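Local structure of elongation factor G (Thermus thermophilus, 2DY1) at residues V622-Y625 with Y626-L629. The protein binds GTP together with a magnesium ion and probably acts as a GTPase translation elongation factor in ribosomal protein synthesis. Numbering follows the deposited sequence.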
loop_
_atom_site.group_PDB
_atom_site.type_symbol
_atom_site.label_atom_id
_atom_site.label_comp_id
_atom_site.label_asym_id
_atom_site.label_seq_id
_atom_site.Cartn_x
_atom_site.Cartn_y
_atom_site.Cartn_z
ATOM N N VAL A 622 -12.250 1.082 -19.294
ATOM C CA VAL A 622 -10.979 1.037 -18.570
ATOM C C VAL A 622 -10.956 0.215 -17.282
ATOM O O VAL A 622 -10.111 0.453 -16.426
ATOM C CB VAL A 622 -10.517 2.462 -18.190
ATOM C CG1 VAL A 622 -10.066 3.227 -19.434
ATOM C CG2 VAL A 622 -11.657 3.206 -17.491
ATOM N N LEU A 623 -11.855 -0.746 -17.135
ATOM C CA LEU A 623 -11.862 -1.532 -15.907
ATOM C C LEU A 623 -10.612 -2.393 -15.766
ATOM O O LEU A 623 -10.260 -2.814 -14.661
ATOM C CB LEU A 623 -13.118 -2.388 -15.833
ATOM C CG LEU A 623 -14.356 -1.597 -15.392
ATOM C CD1 LEU A 623 -15.601 -2.419 -15.625
ATOM C CD2 LEU A 623 -14.223 -1.225 -13.923
ATOM N N GLU A 624 -9.945 -2.669 -16.885
ATOM C CA GLU A 624 -8.714 -3.445 -16.832
ATOM C C GLU A 624 -7.574 -2.673 -17.453
ATOM O O GLU A 624 -6.626 -3.263 -17.967
ATOM C CB GLU A 624 -8.867 -4.795 -17.537
ATOM C CG GLU A 624 -9.815 -5.721 -16.819
ATOM C CD GLU A 624 -9.595 -7.168 -17.163
ATOM O OE1 GLU A 624 -9.669 -7.519 -18.359
ATOM O OE2 GLU A 624 -9.353 -7.959 -16.232
ATOM N N TYR A 625 -7.652 -1.347 -17.394
ATOM C CA TYR A 625 -6.596 -0.527 -17.952
ATOM C C TYR A 625 -5.289 -0.885 -17.231
ATOM O O TYR A 625 -4.218 -0.877 -17.836
ATOM C CB TYR A 625 -6.927 0.962 -17.772
ATOM C CG TYR A 625 -6.070 1.889 -18.610
ATOM C CD1 TYR A 625 -5.289 2.878 -18.013
ATOM C CD2 TYR A 625 -6.037 1.774 -20.004
ATOM C CE1 TYR A 625 -4.487 3.734 -18.785
ATOM C CE2 TYR A 625 -5.238 2.620 -20.782
ATOM C CZ TYR A 625 -4.471 3.594 -20.166
ATOM O OH TYR A 625 -3.682 4.425 -20.927
ATOM N N TYR A 626 -5.384 -1.235 -15.947
ATOM C CA TYR A 626 -4.197 -1.588 -15.174
ATOM C C TYR A 626 -3.432 -2.763 -15.787
ATOM O O TYR A 626 -2.223 -2.866 -15.610
ATOM C CB TYR A 626 -4.559 -1.895 -13.702
ATOM C CG TYR A 626 -5.296 -3.198 -13.458
ATOM C CD1 TYR A 626 -6.666 -3.311 -13.708
ATOM C CD2 TYR A 626 -4.627 -4.312 -12.937
ATOM C CE1 TYR A 626 -7.346 -4.488 -13.443
ATOM C CE2 TYR A 626 -5.302 -5.501 -12.670
ATOM C CZ TYR A 626 -6.662 -5.580 -12.922
ATOM O OH TYR A 626 -7.328 -6.746 -12.630
ATOM N N LYS A 627 -4.127 -3.633 -16.518
ATOM C CA LYS A 627 -3.472 -4.787 -17.141
ATOM C C LYS A 627 -2.802 -4.434 -18.462
ATOM O O LYS A 627 -1.796 -5.034 -18.832
ATOM C CB LYS A 627 -4.475 -5.921 -17.393
ATOM C CG LYS A 627 -4.966 -6.640 -16.143
ATOM C CD LYS A 627 -5.796 -7.871 -16.505
ATOM C CE LYS A 627 -6.265 -8.598 -15.261
ATOM N NZ LYS A 627 -7.169 -9.751 -15.585
ATOM N N ALA A 628 -3.352 -3.449 -19.159
ATOM C CA ALA A 628 -2.835 -3.049 -20.462
ATOM C C ALA A 628 -1.768 -1.963 -20.450
ATOM O O ALA A 628 -0.933 -1.902 -21.357
ATOM C CB ALA A 628 -3.999 -2.612 -21.353
ATOM N N LEU A 629 -1.780 -1.107 -19.436
ATOM C CA LEU A 629 -0.818 -0.010 -19.387
ATOM C C LEU A 629 0.648 -0.403 -19.551
ATOM O O LEU A 629 1.387 0.249 -20.287
ATOM C CB LEU A 629 -0.980 0.797 -18.101
ATOM C CG LEU A 629 -0.145 2.081 -18.122
ATOM C CD1 LEU A 629 -0.580 2.964 -19.292
ATOM C CD2 LEU A 629 -0.300 2.820 -16.807
HETATM O O HOH W 1 -7.747 -0.211 -14.449
HETATM O O HOH W 2 -9.708 -7.205 -13.649
#
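Lys627 reaches back along the start of helix 625-633 to Glu624, the residue at its N-cap position. CB of Lys627 lies 3.5 Å from Glu624 O, the carbonyl that also accepts a hydrogen bond from the Lys627 backbone N-H. CG packs over one face of the Tyr626 ring, displaced toward its rim. CD and CE then run beside the carboxylate, CE 3.3 Å from Glu624 OE2. NZ closes a salt bridge of 2.9 Å to the same OE2, coming in from above the carboxylate plane, 37° out of it. The lysine is extended from CG onward, which carries the ammonium group across to the acid. OE2 has a further partner, a water at 2.7 Å that also hydrogen-bonds Tyr626 OH.

A type I beta turn from Val622 to Tyr625 leads into this helix, which follows strand 610-618 in the alpha-beta C-terminal domain of the factor. A second water joins Val622 O to Tyr626 N at the first turn. With CG between the backbone N and the carbonyl carbon (chi1 72°), the Tyr626 ring swings back toward the loop and presents its edge to Leu623 O, CE1 at 3.6 Å. Tyr625 O accepts the N-H of Leu629, whose nitrogen sits nearly in line with the C=O bond (C=O...N 174°). Leu629 CD1 lies 4.0 Å from Tyr625 CE1, and both side chains pack on Val580 of strand 569-583.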